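Local coordinates for protein chloramphenicol acetyltransferase (Bacteroides thetaiotaomicron, PDB 2I9D) that probably transfers an acetyl group from acetyl-CoA to a hydroxyl of chloramphenicol, the O-acetylation by which enzymes of its family inactivate the antibiotic, at residues A[60-65]-A[105-110]; A[87-92]-A[144-149]. All coordinates share one frame; numbering follows the deposited sequence.

Interaction 1 (A[60-65]-A[105-110]); sequences VLRAAN and FPYHND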
loop_
_atom_site.group_PDB
_atom_site.type_symbol
_atom_site.label_atom_id
_atom_site.label_comp_id
_atom_site.label_asym_id
_atom_site.label_seq_id
_atom_site.Cartn_x
_atom_site.Cartn_y
_atom_site.Cartn_z
ATOM N N VAL A 60 -6.344 13.425 -13.821
ATOM C CA VAL A 60 -6.934 12.614 -12.769
ATOM C C VAL A 60 -8.392 13.038 -12.525
ATOM O O VAL A 60 -9.286 12.183 -12.404
ATOM C CB VAL A 60 -6.077 12.690 -11.457
ATOM C CG1 VAL A 60 -6.886 12.234 -10.217
ATOM C CG2 VAL A 60 -4.803 11.890 -11.598
ATOM N N LEU A 61 -8.622 14.352 -12.448
ATOM C CA LEU A 61 -9.963 14.892 -12.142
ATOM C C LEU A 61 -10.967 14.551 -13.263
ATOM O O LEU A 61 -12.132 14.182 -12.987
ATOM C CB LEU A 61 -9.918 16.408 -11.894
ATOM C CG LEU A 61 -11.196 17.085 -11.379
ATOM C CD1 LEU A 61 -11.660 16.484 -10.055
ATOM C CD2 LEU A 61 -10.985 18.558 -11.234
ATOM N N ARG A 62 -10.491 14.659 -14.505
ATOM C CA ARG A 62 -11.277 14.330 -15.682
ATOM C C ARG A 62 -11.655 12.856 -15.731
ATOM O O ARG A 62 -12.802 12.536 -16.016
ATOM C CB ARG A 62 -10.552 14.746 -16.965
ATOM C CG ARG A 62 -11.353 14.436 -18.259
ATOM C CD ARG A 62 -10.931 15.319 -19.430
ATOM N NE ARG A 62 -11.468 14.841 -20.704
ATOM C CZ ARG A 62 -11.222 15.413 -21.884
ATOM N NH1 ARG A 62 -10.445 16.501 -21.955
ATOM N NH2 ARG A 62 -11.747 14.895 -22.997
ATOM N N ALA A 63 -10.709 11.961 -15.446
ATOM C CA ALA A 63 -11.009 10.517 -15.385
ATOM C C ALA A 63 -12.077 10.149 -14.343
ATOM O O ALA A 63 -12.908 9.264 -14.571
ATOM C CB ALA A 63 -9.728 9.711 -15.168
ATOM N N ALA A 64 -12.065 10.848 -13.206
ATOM C CA ALA A 64 -13.005 10.587 -12.105
ATOM C C ALA A 64 -14.412 11.051 -12.489
ATOM O O ALA A 64 -15.425 10.435 -12.127
ATOM C CB ALA A 64 -12.539 11.287 -10.838
ATOM N N ASN A 65 -14.460 12.160 -13.214
ATOM C CA ASN A 65 -15.714 12.652 -13.744
ATOM C C ASN A 65 -16.252 11.750 -14.845
ATOM O O ASN A 65 -17.463 11.471 -14.865
ATOM C CB ASN A 65 -15.547 14.087 -14.211
ATOM C CG ASN A 65 -15.700 15.069 -13.071
ATOM O OD1 ASN A 65 -16.815 15.362 -12.657
ATOM N ND2 ASN A 65 -14.583 15.563 -12.545
ATOM N N PHE A 105 -10.393 23.019 -6.373
ATOM C CA PHE A 105 -10.283 23.369 -7.787
ATOM C C PHE A 105 -11.518 22.827 -8.502
ATOM O O PHE A 105 -11.785 21.625 -8.448
ATOM C CB PHE A 105 -9.001 22.786 -8.437
ATOM C CG PHE A 105 -7.732 23.232 -7.774
ATOM C CD1 PHE A 105 -7.042 24.361 -8.241
ATOM C CD2 PHE A 105 -7.232 22.542 -6.654
ATOM C CE1 PHE A 105 -5.859 24.799 -7.616
ATOM C CE2 PHE A 105 -6.062 22.974 -6.019
ATOM C CZ PHE A 105 -5.364 24.091 -6.504
ATOM N N PRO A 106 -12.294 23.713 -9.148
ATOM C CA PRO A 106 -13.476 23.212 -9.873
ATOM C C PRO A 106 -13.084 22.487 -11.153
ATOM O O PRO A 106 -12.145 22.896 -11.841
ATOM C CB PRO A 106 -14.271 24.495 -10.196
ATOM C CG PRO A 106 -13.194 25.586 -10.288
ATOM C CD PRO A 106 -12.165 25.183 -9.213
ATOM N N TYR A 107 -13.788 21.410 -11.459
ATOM C CA TYR A 107 -13.636 20.785 -12.761
ATOM C C TYR A 107 -14.244 21.624 -13.924
ATOM O O TYR A 107 -15.347 22.163 -13.821
ATOM C CB TYR A 107 -14.224 19.377 -12.738
ATOM C CG TYR A 107 -14.115 18.643 -14.052
ATOM C CD1 TYR A 107 -12.867 18.344 -14.619
ATOM C CD2 TYR A 107 -15.260 18.233 -14.724
ATOM C CE1 TYR A 107 -12.779 17.667 -15.812
ATOM C CE2 TYR A 107 -15.179 17.547 -15.920
ATOM C CZ TYR A 107 -13.952 17.276 -16.462
ATOM O OH TYR A 107 -13.906 16.602 -17.663
ATOM N N HIS A 108 -13.499 21.728 -15.021
ATOM C CA HIS A 108 -14.031 22.242 -16.282
ATOM C C HIS A 108 -13.654 21.241 -17.367
ATOM O O HIS A 108 -12.512 20.758 -17.385
ATOM C CB HIS A 108 -13.437 23.621 -16.618
ATOM C CG HIS A 108 -13.724 24.673 -15.591
ATOM N ND1 HIS A 108 -14.995 25.155 -15.352
ATOM C CD2 HIS A 108 -12.902 25.343 -14.744
ATOM C CE1 HIS A 108 -14.947 26.066 -14.393
ATOM N NE2 HIS A 108 -13.689 26.202 -14.010
ATOM N N ASN A 109 -14.590 20.932 -18.269
ATOM C CA ASN A 109 -14.324 19.963 -19.354
ATOM C C ASN A 109 -13.303 20.465 -20.397
ATOM O O ASN A 109 -12.708 19.673 -21.145
ATOM C CB ASN A 109 -15.628 19.474 -19.999
ATOM C CG ASN A 109 -15.422 18.293 -20.972
ATOM O OD1 ASN A 109 -14.309 17.748 -21.126
ATOM N ND2 ASN A 109 -16.519 17.892 -21.640
ATOM N N ASP A 110 -13.077 21.772 -20.409
ATOM C CA ASP A 110 -12.076 22.376 -21.277
ATOM C C ASP A 110 -10.787 22.648 -20.485
ATOM O O ASP A 110 -10.787 23.441 -19.536
ATOM C CB ASP A 110 -12.646 23.663 -21.908
ATOM C CG ASP A 110 -11.569 24.561 -22.500
ATOM O OD1 ASP A 110 -10.753 24.067 -23.314
ATOM O OD2 ASP A 110 -11.526 25.760 -22.145
#
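The phenol ring of Tyr-107 lies nearly parallel to the side-chain amide of Asn-65, their planes 11° apart, in an amide-aromatic stack that packs the loop after strand 100-105 against helix 52-66 in the chloramphenicol acetyltransferase fold. Asn-65 ND2 sits over one ring face, displaced toward the rim and 3.5 Å from Tyr-107 CG, while Asn-65 CB makes a CH-pi contact over the same ring. Above the opposite face, again off centre, comes the backbone N of Asn-109. Leu-61 CG and Arg-62 CA approach the ring obliquely. Tyrosine suits this place because its flat ring can stack on the Asn-65 amide along the helix surface. At its far end Tyr-107 OH packs 3.4 Å from Arg-62 CG. With CG opposite the backbone N (chi1 180°), the ring is directed onto the helix.

Leu-61 supplies a branched apolar end for the root of the tyrosine; Leu-61 CD2 packs 3.7 Å from Tyr-107 CB, the two side chains running past each other in opposite directions. The extended chain of Arg-62 passes across the hydroxyl end of Tyr-107, and Asn-109 OD1 stands over the centre of its guanidinium, the planes of the Asn-109 amide and the Arg-62 guanidinium 83° apart. The stronger polar partner of that arginine is Glu-66: Arg-62 NE forms a salt bridge with it, and Arg-62 NH1 is hydrogen-bonded to Tyr-58 OH.

Asn-65 can both stack and bond. Asn-65 OD1 accepts a hydrogen bond from the backbone N of Ile-86, and Asn-65 ND2 donates to Leu-61 O at 2.8 Å, from above the carbonyl plane. That oxygen also accepts the helical bond from Asn-65 N, which arrives from the other face of the same carbonyl.

Interaction 2 (A[87-92]-A[144-149]); sequences DMLSPI and YGLILL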
loop_
_atom_site.group_PDB
_atom_site.type_symbol
_atom_site.label_atom_id
_atom_site.label_comp_id
_atom_site.label_asym_id
_atom_site.label_seq_id
_atom_site.Cartn_x
_atom_site.Cartn_y
_atom_site.Cartn_z
ATOM N N ASP A 87 -15.223 17.738 -8.049
ATOM C CA ASP A 87 -14.134 18.698 -8.022
ATOM C C ASP A 87 -12.923 18.173 -7.247
ATOM O O ASP A 87 -12.950 17.066 -6.690
ATOM C CB ASP A 87 -14.597 20.033 -7.456
ATOM C CG ASP A 87 -15.669 20.693 -8.316
ATOM O OD1 ASP A 87 -15.602 20.635 -9.570
ATOM O OD2 ASP A 87 -16.580 21.291 -7.723
HETATM N N MSE A 88 -11.857 18.967 -7.256
HETATM C CA MSE A 88 -10.576 18.556 -6.712
HETATM C C MSE A 88 -10.243 19.321 -5.436
HETATM O O MSE A 88 -10.346 20.546 -5.397
HETATM C CB MSE A 88 -9.453 18.788 -7.749
HETATM C CG MSE A 88 -8.031 18.536 -7.236
HETATM SE SE MSE A 88 -7.679 16.612 -6.786
HETATM C CE MSE A 88 -7.593 15.857 -8.627
ATOM N N LEU A 89 -9.858 18.579 -4.397
ATOM C CA LEU A 89 -9.116 19.145 -3.278
ATOM C C LEU A 89 -7.659 18.759 -3.457
ATOM O O LEU A 89 -7.355 17.649 -3.873
ATOM C CB LEU A 89 -9.604 18.607 -1.929
ATOM C CG LEU A 89 -11.021 18.938 -1.472
ATOM C CD1 LEU A 89 -11.194 18.515 -0.036
ATOM C CD2 LEU A 89 -11.382 20.428 -1.621
ATOM N N SER A 90 -6.755 19.658 -3.112
ATOM C CA SER A 90 -5.372 19.324 -3.139
ATOM C C SER A 90 -4.584 20.169 -2.125
ATOM O O SER A 90 -4.798 21.389 -2.034
ATOM C CB SER A 90 -4.784 19.453 -4.578
ATOM O OG SER A 90 -3.408 19.075 -4.588
ATOM N N PRO A 91 -3.675 19.513 -1.359
ATOM C CA PRO A 91 -2.774 20.232 -0.441
ATOM C C PRO A 91 -1.603 20.948 -1.162
ATOM O O PRO A 91 -0.553 20.337 -1.457
ATOM C CB PRO A 91 -2.264 19.130 0.515
ATOM C CG PRO A 91 -2.394 17.838 -0.246
ATOM C CD PRO A 91 -3.507 18.042 -1.283
ATOM N N ILE A 92 -1.771 22.244 -1.394
ATOM C CA ILE A 92 -0.743 23.054 -2.016
ATOM C C ILE A 92 0.352 23.432 -1.022
ATOM O O ILE A 92 0.074 24.044 0.018
ATOM C CB ILE A 92 -1.359 24.289 -2.736
ATOM C CG1 ILE A 92 -2.465 23.817 -3.698
ATOM C CG2 ILE A 92 -0.265 25.075 -3.492
ATOM C CD1 ILE A 92 -1.957 22.813 -4.811
ATOM N N TYR A 144 -19.487 15.798 -0.560
ATOM C CA TYR A 144 -18.498 14.740 -0.788
ATOM C C TYR A 144 -18.222 14.553 -2.292
ATOM O O TYR A 144 -17.547 13.604 -2.697
ATOM C CB TYR A 144 -18.923 13.416 -0.143
ATOM C CG TYR A 144 -19.103 13.446 1.357
ATOM C CD1 TYR A 144 -18.609 14.502 2.129
ATOM C CD2 TYR A 144 -19.726 12.383 2.015
ATOM C CE1 TYR A 144 -18.763 14.525 3.509
ATOM C CE2 TYR A 144 -19.886 12.400 3.401
ATOM C CZ TYR A 144 -19.416 13.490 4.130
ATOM O OH TYR A 144 -19.569 13.504 5.493
ATOM N N GLY A 145 -18.740 15.469 -3.104
ATOM C CA GLY A 145 -18.562 15.379 -4.557
ATOM C C GLY A 145 -17.209 15.913 -4.952
ATOM O O GLY A 145 -17.086 16.919 -5.694
ATOM N N LEU A 146 -16.192 15.234 -4.439
ATOM C CA LEU A 146 -14.795 15.659 -4.546
ATOM C C LEU A 146 -13.864 14.446 -4.578
ATOM O O LEU A 146 -14.229 13.377 -4.134
ATOM C CB LEU A 146 -14.406 16.497 -3.313
ATOM C CG LEU A 146 -15.115 17.829 -3.088
ATOM C CD1 LEU A 146 -15.174 18.050 -1.602
ATOM C CD2 LEU A 146 -14.388 18.963 -3.817
ATOM N N ILE A 147 -12.658 14.640 -5.093
ATOM C CA ILE A 147 -11.539 13.716 -4.848
ATOM C C ILE A 147 -10.423 14.592 -4.322
ATOM O O ILE A 147 -10.555 15.816 -4.346
ATOM C CB ILE A 147 -11.113 12.879 -6.094
ATOM C CG1 ILE A 147 -10.707 13.783 -7.280
ATOM C CG2 ILE A 147 -12.247 11.949 -6.486
ATOM C CD1 ILE A 147 -10.008 13.020 -8.458
ATOM N N LEU A 148 -9.377 13.978 -3.776
ATOM C CA LEU A 148 -8.269 14.744 -3.183
ATOM C C LEU A 148 -6.975 14.111 -3.620
ATOM O O LEU A 148 -6.823 12.890 -3.532
ATOM C CB LEU A 148 -8.345 14.805 -1.642
ATOM C CG LEU A 148 -7.171 15.536 -0.947
ATOM C CD1 LEU A 148 -7.615 16.217 0.353
ATOM C CD2 LEU A 148 -5.958 14.574 -0.698
ATOM N N LEU A 149 -6.060 14.943 -4.102
ATOM C CA LEU A 149 -4.803 14.437 -4.585
ATOM C C LEU A 149 -3.688 15.203 -3.917
ATOM O O LEU A 149 -3.689 16.439 -3.874
ATOM C CB LEU A 149 -4.699 14.469 -6.126
ATOM C CG LEU A 149 -3.400 13.886 -6.719
ATOM C CD1 LEU A 149 -3.649 13.261 -8.080
ATOM C CD2 LEU A 149 -2.298 14.981 -6.834
#
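Strands 87-92 and 146-149 run parallel with a 29° twist, their axes 4.6 Å apart at closest approach, and four backbone hydrogen bonds join them from Asp-87 N to Gly-145 O through to Leu-149 N with Leu-89 O. The carbonyls of Asp-87 and Leu-89 each take a second, CA-H...O contact, from the CA of Leu-146 and of Leu-148 respectively. Gly-145, at the centre of an inverse gamma turn, leads into the second strand.

Asp-87, Leu-89, Leu-146 and Leu-148 share one face of the sheet. There Leu-146 CD2 reaches back to Asp-87 CB at 3.8 Å and forward to Leu-89 CD2 at 4.0 Å, a methyl touching two residues of the facing strand. Leu-148 CD1 rests against Leu-89 CB. Branched leucines suit a buried surface where each must meet more than one neighbour. The aspartate turns OD2 of its carboxylate to Arg-104 in a salt bridge, and its OD1 is hydrogen-bonded to the backbone N of Tyr-107.

The other face carries Met-88 and Ile-147. The selenomethionine chain bends at chi2 (66°) and chi3 (73°), folding its end over the adjacent strand: Met-88 SE lies 3.7 Å from Leu-149 CB, and Met-88 CE meets Ile-147 CD1 at the same distance. A long flexible side chain can serve both neighbours. Ser-90 OG donates to Leu-149 O at 2.7 Å, nearly in line with the carbonyl, while the Pro-91 ring, with no N-H to offer, sets CD against that oxygen.

Strand 100-105 hydrogen-bonds antiparallel to 87-93 on its other edge, and strand 174-183 lies beyond 146-151. Helix 52-66 packs over the face of Met-88 and Ile-147, through Leu-57 and Val-60.

The centres of interactions 1 and 2 are 10 Å apart, and their segments alternate along the chain: 60-65, 87-92, 105-110, 144-149. Interaction 2 is an interior pairing of the mixed sheet, whereas interaction 1 joins helix 52-66 to the loop leaving the adjacent strand 100-105. They meet directly. Phe-105 N probably bonds Met-88 O at 2.7 Å, continuing the sheet, and the Asp-87 carboxylate ties the start of strand 87-93 to the loop. The helix itself packs on that sheet, Leu-61 touching both Met-88 and Ile-147. The loop is thus held between helix 52-66, through Tyr-107, and the sheet, through Asp-87 and the bond of Phe-105 N, away from the predicted catalytic His-197.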